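FLAP structure-specific endonuclease (Sulfolobus solfataricus, PDB 2IZO) cleaves 5'-flap structures in DNA during replication and repair, acting as a magnesium-dependent, structure-specific endonuclease with 5'-3' exonuclease activity. Local coordinates at residues 3-15 with 203-216. Numbering follows the deposited sequence.
Sequences LVKDVKRELSFSE and KPELIETEILLKKL
Phe13 lays one face of its ring against CG of Pro204, the atom lying 3.8 Å from the ring centroid and 22° off its normal, a CH-pi contact displaced toward the rim, near CZ. This contact lies at one end of an antiparallel pairing in which the N-terminal residues 9-10 add a short, weakly bonded edge strand to 205-208 in the mixed sheet of the PIN-like nuclease fold, joining the N-domain to the I-domain. Were Phe13 an alanine, the aromatic face would be gone and CG of Pro204 is likely to lose its CH-pi partner, keeping Leu11 as an apolar neighbour across the contact.

Two backbone bonds carry the pairing. The amide N of Leu206 reaches O of Arg9 at 2.9 Å in the carbonyl plane, whereas N of Leu11 approaches O of Pro204 at 3.2 Å from well above the plane of the Pro204 carbonyl. CD2 of Leu11 meets CB of Pro204 and CB of Leu206.

On the Leu206 face the Arg9 chain, bent at chi2 and chi3, folds beside Leu206, whose CD2 sits over one face of the guanidinium, while NH1 meets OE2 of Glu208 at 3.5 Å in a salt bridge at the guanidinium edge. On the opposite face, with Glu205, Glu10 forms a second salt bridge, its OE2 to NZ of Lys203 at 3.5 Å, with the same oxygen lying alongside CD of the lysine. Lys8 packs its CD against the Glu205 carboxylate, which is bridged to Arg183 on the next strand.

Farther along, the chain passes over helix 209-216. Leu216, its CG anti to the carbonyl carbon (chi1 -66°), brings CD1 across the Lys5 chain, which also packs on helices 220-230 and 244-253. On the solvent side, CG2 of Val7 rests on CD of Lys215 at 3.5 Å, the two side chains crossing at about a right angle.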
loop_
_atom_site.group_PDB
_atom_site.type_symbol
_atom_site.label_atom_id
_atom_site.label_comp_id
_atom_site.label_asym_id
_atom_site.label_seq_id
_atom_site.Cartn_x
_atom_site.Cartn_y
_atom_site.Cartn_z
ATOM N N LEU A 3 31.610 13.743 20.647
ATOM C CA LEU A 3 30.612 13.452 21.684
ATOM C C LEU A 3 30.351 11.940 21.833
ATOM O O LEU A 3 29.717 11.301 20.985
ATOM C CB LEU A 3 29.311 14.231 21.475
ATOM C CG LEU A 3 29.238 15.732 21.796
ATOM C CD1 LEU A 3 27.785 16.215 21.763
ATOM C CD2 LEU A 3 29.857 16.079 23.139
ATOM N N VAL A 4 30.897 11.381 22.908
ATOM C CA VAL A 4 30.572 10.033 23.376
ATOM C C VAL A 4 30.192 10.173 24.844
ATOM O O VAL A 4 30.627 9.418 25.720
ATOM C CB VAL A 4 31.740 9.062 23.221
ATOM C CG1 VAL A 4 31.885 8.633 21.760
ATOM C CG2 VAL A 4 33.025 9.696 23.753
ATOM N N LYS A 5 29.387 11.198 25.087
ATOM C CA LYS A 5 28.741 11.408 26.352
ATOM C C LYS A 5 27.281 11.105 26.063
ATOM O O LYS A 5 26.388 11.867 26.436
ATOM C CB LYS A 5 28.938 12.859 26.784
ATOM C CG LYS A 5 30.398 13.319 26.737
ATOM C CD LYS A 5 30.508 14.819 26.608
ATOM C CE LYS A 5 30.211 15.492 27.934
ATOM N NZ LYS A 5 29.505 16.796 27.769
ATOM N N ASP A 6 27.056 9.986 25.371
ATOM C CA ASP A 6 25.720 9.575 24.955
ATOM C C ASP A 6 25.362 8.123 25.284
ATOM O O ASP A 6 26.082 7.176 24.933
ATOM C CB ASP A 6 25.524 9.808 23.455
ATOM C CG ASP A 6 25.537 11.275 23.084
ATOM O OD1 ASP A 6 24.931 12.087 23.811
ATOM O OD2 ASP A 6 26.144 11.620 22.048
ATOM N N VAL A 7 24.250 7.982 25.999
ATOM C CA VAL A 7 23.421 6.787 25.908
ATOM C C VAL A 7 22.156 7.229 25.156
ATOM O O VAL A 7 21.395 8.102 25.607
ATOM C CB VAL A 7 23.121 6.110 27.275
ATOM C CG1 VAL A 7 24.423 5.789 28.021
ATOM C CG2 VAL A 7 22.195 6.961 28.127
ATOM N N LYS A 8 21.990 6.640 23.975
ATOM C CA LYS A 8 20.972 7.019 23.007
ATOM C C LYS A 8 20.358 5.758 22.443
ATOM O O LYS A 8 21.034 4.734 22.326
ATOM C CB LYS A 8 21.601 7.830 21.869
ATOM C CG LYS A 8 23.110 7.606 21.651
ATOM C CD LYS A 8 23.445 6.276 20.981
ATOM C CE LYS A 8 24.829 5.781 21.385
ATOM N NZ LYS A 8 25.200 4.502 20.716
ATOM N N ARG A 9 19.081 5.831 22.094
ATOM C CA ARG A 9 18.368 4.666 21.575
ATOM C C ARG A 9 18.150 4.750 20.069
ATOM O O ARG A 9 18.048 5.839 19.504
ATOM C CB ARG A 9 17.041 4.443 22.316
ATOM C CG ARG A 9 16.501 5.650 23.086
ATOM C CD ARG A 9 15.722 6.616 22.209
ATOM N NE ARG A 9 14.610 5.954 21.526
ATOM C CZ ARG A 9 13.413 6.499 21.322
ATOM N NH1 ARG A 9 13.140 7.723 21.759
ATOM N NH2 ARG A 9 12.481 5.807 20.688
ATOM N N GLU A 10 18.105 3.592 19.422
ATOM C CA GLU A 10 17.781 3.537 18.009
ATOM C C GLU A 10 16.276 3.690 17.848
ATOM O O GLU A 10 15.517 3.453 18.792
ATOM C CB GLU A 10 18.274 2.230 17.376
ATOM C CG GLU A 10 17.506 0.975 17.789
ATOM C CD GLU A 10 18.022 -0.281 17.105
ATOM O OE1 GLU A 10 19.257 -0.448 17.018
ATOM O OE2 GLU A 10 17.190 -1.105 16.664
ATOM N N LEU A 11 15.846 4.106 16.662
ATOM C CA LEU A 11 14.423 4.211 16.394
ATOM C C LEU A 11 14.077 3.582 15.061
ATOM O O LEU A 11 14.799 3.742 14.076
ATOM C CB LEU A 11 13.930 5.664 16.481
ATOM C CG LEU A 11 14.036 6.647 15.313
ATOM C CD1 LEU A 11 13.039 7.775 15.505
ATOM C CD2 LEU A 11 15.441 7.194 15.160
ATOM N N SER A 12 12.973 2.842 15.055
ATOM C CA SER A 12 12.448 2.250 13.838
ATOM C C SER A 12 11.846 3.352 12.982
ATOM O O SER A 12 11.439 4.401 13.496
ATOM C CB SER A 12 11.386 1.197 14.164
ATOM O OG SER A 12 10.239 1.792 14.750
ATOM N N PHE A 13 11.797 3.109 11.678
ATOM C CA PHE A 13 11.191 4.043 10.748
ATOM C C PHE A 13 9.698 4.210 11.029
ATOM O O PHE A 13 9.084 5.191 10.597
ATOM C CB PHE A 13 11.408 3.568 9.322
ATOM C CG PHE A 13 12.807 3.785 8.808
ATOM C CD1 PHE A 13 13.286 5.072 8.564
ATOM C CD2 PHE A 13 13.630 2.700 8.528
ATOM C CE1 PHE A 13 14.568 5.274 8.070
ATOM C CE2 PHE A 13 14.917 2.893 8.035
ATOM C CZ PHE A 13 15.386 4.183 7.805
ATOM N N SER A 14 9.126 3.246 11.755
ATOM C CA SER A 14 7.744 3.321 12.227
ATOM C C SER A 14 7.490 4.600 13.025
ATOM O O SER A 14 6.556 5.347 12.724
ATOM C CB SER A 14 7.391 2.092 13.073
ATOM O OG SER A 14 7.208 0.943 12.264
ATOM N N GLU A 15 8.332 4.854 14.025
ATOM C CA GLU A 15 8.195 6.038 14.871
ATOM C C GLU A 15 8.539 7.318 14.114
ATOM O O GLU A 15 8.088 8.403 14.480
ATOM C CB GLU A 15 9.052 5.906 16.128
ATOM N N LYS A 203 20.871 1.257 11.423
ATOM C CA LYS A 203 19.521 1.742 11.694
ATOM C C LYS A 203 19.564 3.202 12.153
ATOM O O LYS A 203 20.601 3.664 12.632
ATOM C CB LYS A 203 18.862 0.876 12.777
ATOM C CG LYS A 203 18.633 -0.584 12.379
ATOM C CD LYS A 203 18.012 -1.378 13.522
ATOM C CE LYS A 203 17.877 -2.854 13.175
ATOM N NZ LYS A 203 17.124 -3.608 14.217
ATOM N N PRO A 204 18.443 3.937 12.011
ATOM C CA PRO A 204 18.399 5.311 12.516
ATOM C C PRO A 204 18.650 5.379 14.021
ATOM O O PRO A 204 18.330 4.441 14.753
ATOM C CB PRO A 204 16.970 5.759 12.207
ATOM C CG PRO A 204 16.500 4.854 11.152
ATOM C CD PRO A 204 17.171 3.546 11.381
ATOM N N GLU A 205 19.214 6.494 14.466
ATOM C CA GLU A 205 19.623 6.666 15.851
ATOM C C GLU A 205 19.109 7.999 16.366
ATOM O O GLU A 205 19.275 9.026 15.712
ATOM C CB GLU A 205 21.148 6.604 15.933
ATOM C CG GLU A 205 21.748 6.915 17.289
ATOM C CD GLU A 205 23.258 6.776 17.287
ATOM O OE1 GLU A 205 23.946 7.777 17.598
ATOM O OE2 GLU A 205 23.756 5.670 16.962
ATOM N N LEU A 206 18.480 7.977 17.536
ATOM C CA LEU A 206 17.893 9.185 18.109
ATOM C C LEU A 206 18.570 9.619 19.401
ATOM O O LEU A 206 18.804 8.811 20.300
ATOM C CB LEU A 206 16.389 9.009 18.336
ATOM C CG LEU A 206 15.607 10.157 18.988
ATOM C CD1 LEU A 206 15.675 11.448 18.166
ATOM C CD2 LEU A 206 14.163 9.743 19.204
ATOM N N ILE A 207 18.874 10.911 19.466
ATOM C CA ILE A 207 19.398 11.557 20.653
ATOM C C ILE A 207 18.420 12.663 21.023
ATOM O O ILE A 207 18.196 13.589 20.233
ATOM C CB ILE A 207 20.797 12.161 20.382
ATOM C CG1 ILE A 207 21.831 11.049 20.210
ATOM C CG2 ILE A 207 21.221 13.109 21.506
ATOM C CD1 ILE A 207 23.060 11.468 19.451
ATOM N N GLU A 208 17.820 12.562 22.208
ATOM C CA GLU A 208 16.948 13.626 22.702
ATOM C C GLU A 208 17.714 14.524 23.664
ATOM O O GLU A 208 18.287 14.049 24.648
ATOM C CB GLU A 208 15.680 13.061 23.357
ATOM C CG GLU A 208 14.783 12.271 22.404
ATOM C CD GLU A 208 13.391 12.018 22.961
ATOM O OE1 GLU A 208 12.599 12.985 23.058
ATOM O OE2 GLU A 208 13.082 10.847 23.284
ATOM N N THR A 209 17.733 15.821 23.362
ATOM C CA THR A 209 18.476 16.795 24.159
ATOM C C THR A 209 17.946 16.831 25.591
ATOM O O THR A 209 18.724 16.774 26.542
ATOM C CB THR A 209 18.443 18.207 23.515
ATOM O OG1 THR A 209 18.873 18.123 22.151
ATOM C CG2 THR A 209 19.360 19.173 24.255
ATOM N N GLU A 210 16.624 16.894 25.731
ATOM C CA GLU A 210 15.961 16.884 27.041
ATOM C C GLU A 210 16.392 15.695 27.924
ATOM O O GLU A 210 16.590 15.850 29.134
ATOM C CB GLU A 210 14.427 16.940 26.885
ATOM C CG GLU A 210 13.810 15.925 25.888
ATOM C CD GLU A 210 13.779 16.407 24.422
ATOM O OE1 GLU A 210 13.003 15.828 23.626
ATOM O OE2 GLU A 210 14.516 17.351 24.056
ATOM N N ILE A 211 16.554 14.525 27.310
ATOM C CA ILE A 211 16.997 13.327 28.023
ATOM C C ILE A 211 18.510 13.355 28.275
ATOM O O ILE A 211 18.976 12.946 29.346
ATOM C CB ILE A 211 16.545 12.035 27.286
ATOM C CG1 ILE A 211 15.034 11.838 27.471
ATOM C CG2 ILE A 211 17.328 10.803 27.770
ATOM C CD1 ILE A 211 14.368 11.004 26.394
ATOM N N LEU A 212 19.264 13.852 27.294
ATOM C CA LEU A 212 20.718 13.988 27.410
ATOM C C LEU A 212 21.113 14.893 28.568
ATOM O O LEU A 212 21.952 14.523 29.388
ATOM C CB LEU A 212 21.323 14.528 26.104
ATOM C CG LEU A 212 22.809 14.918 26.109
ATOM C CD1 LEU A 212 23.695 13.687 26.169
ATOM C CD2 LEU A 212 23.160 15.775 24.904
ATOM N N LEU A 213 20.501 16.075 28.624
ATOM C CA LEU A 213 20.816 17.071 29.643
ATOM C C LEU A 213 20.469 16.583 31.044
ATOM O O LEU A 213 21.183 16.882 32.004
ATOM C CB LEU A 213 20.104 18.398 29.356
ATOM C CG LEU A 213 20.395 19.139 28.047
ATOM C CD1 LEU A 213 19.823 20.542 28.116
ATOM C CD2 LEU A 213 21.886 19.172 27.707
ATOM N N LYS A 214 19.378 15.831 31.155
ATOM C CA LYS A 214 18.965 15.273 32.438
ATOM C C LYS A 214 19.946 14.208 32.921
ATOM O O LYS A 214 20.337 14.213 34.091
ATOM C CB LYS A 214 17.545 14.716 32.362
ATOM N N LYS A 215 20.364 13.312 32.027
ATOM C CA LYS A 215 21.256 12.222 32.429
ATOM C C LYS A 215 22.670 12.691 32.766
ATOM O O LYS A 215 23.295 12.160 33.682
ATOM C CB LYS A 215 21.283 11.087 31.401
ATOM C CG LYS A 215 21.915 9.816 31.964
ATOM C CD LYS A 215 21.611 8.588 31.131
ATOM C CE LYS A 215 22.078 7.318 31.845
ATOM N NZ LYS A 215 23.553 7.292 32.089
ATOM N N LEU A 216 23.173 13.680 32.033
ATOM C CA LEU A 216 24.467 14.270 32.370
ATOM C C LEU A 216 24.347 15.301 33.502
ATOM O O LEU A 216 25.352 15.722 34.078
ATOM C CB LEU A 216 25.154 14.867 31.133
ATOM C CG LEU A 216 25.591 13.896 30.023
ATOM C CD1 LEU A 216 26.286 14.634 28.879
ATOM C CD2 LEU A 216 26.479 12.760 30.550
#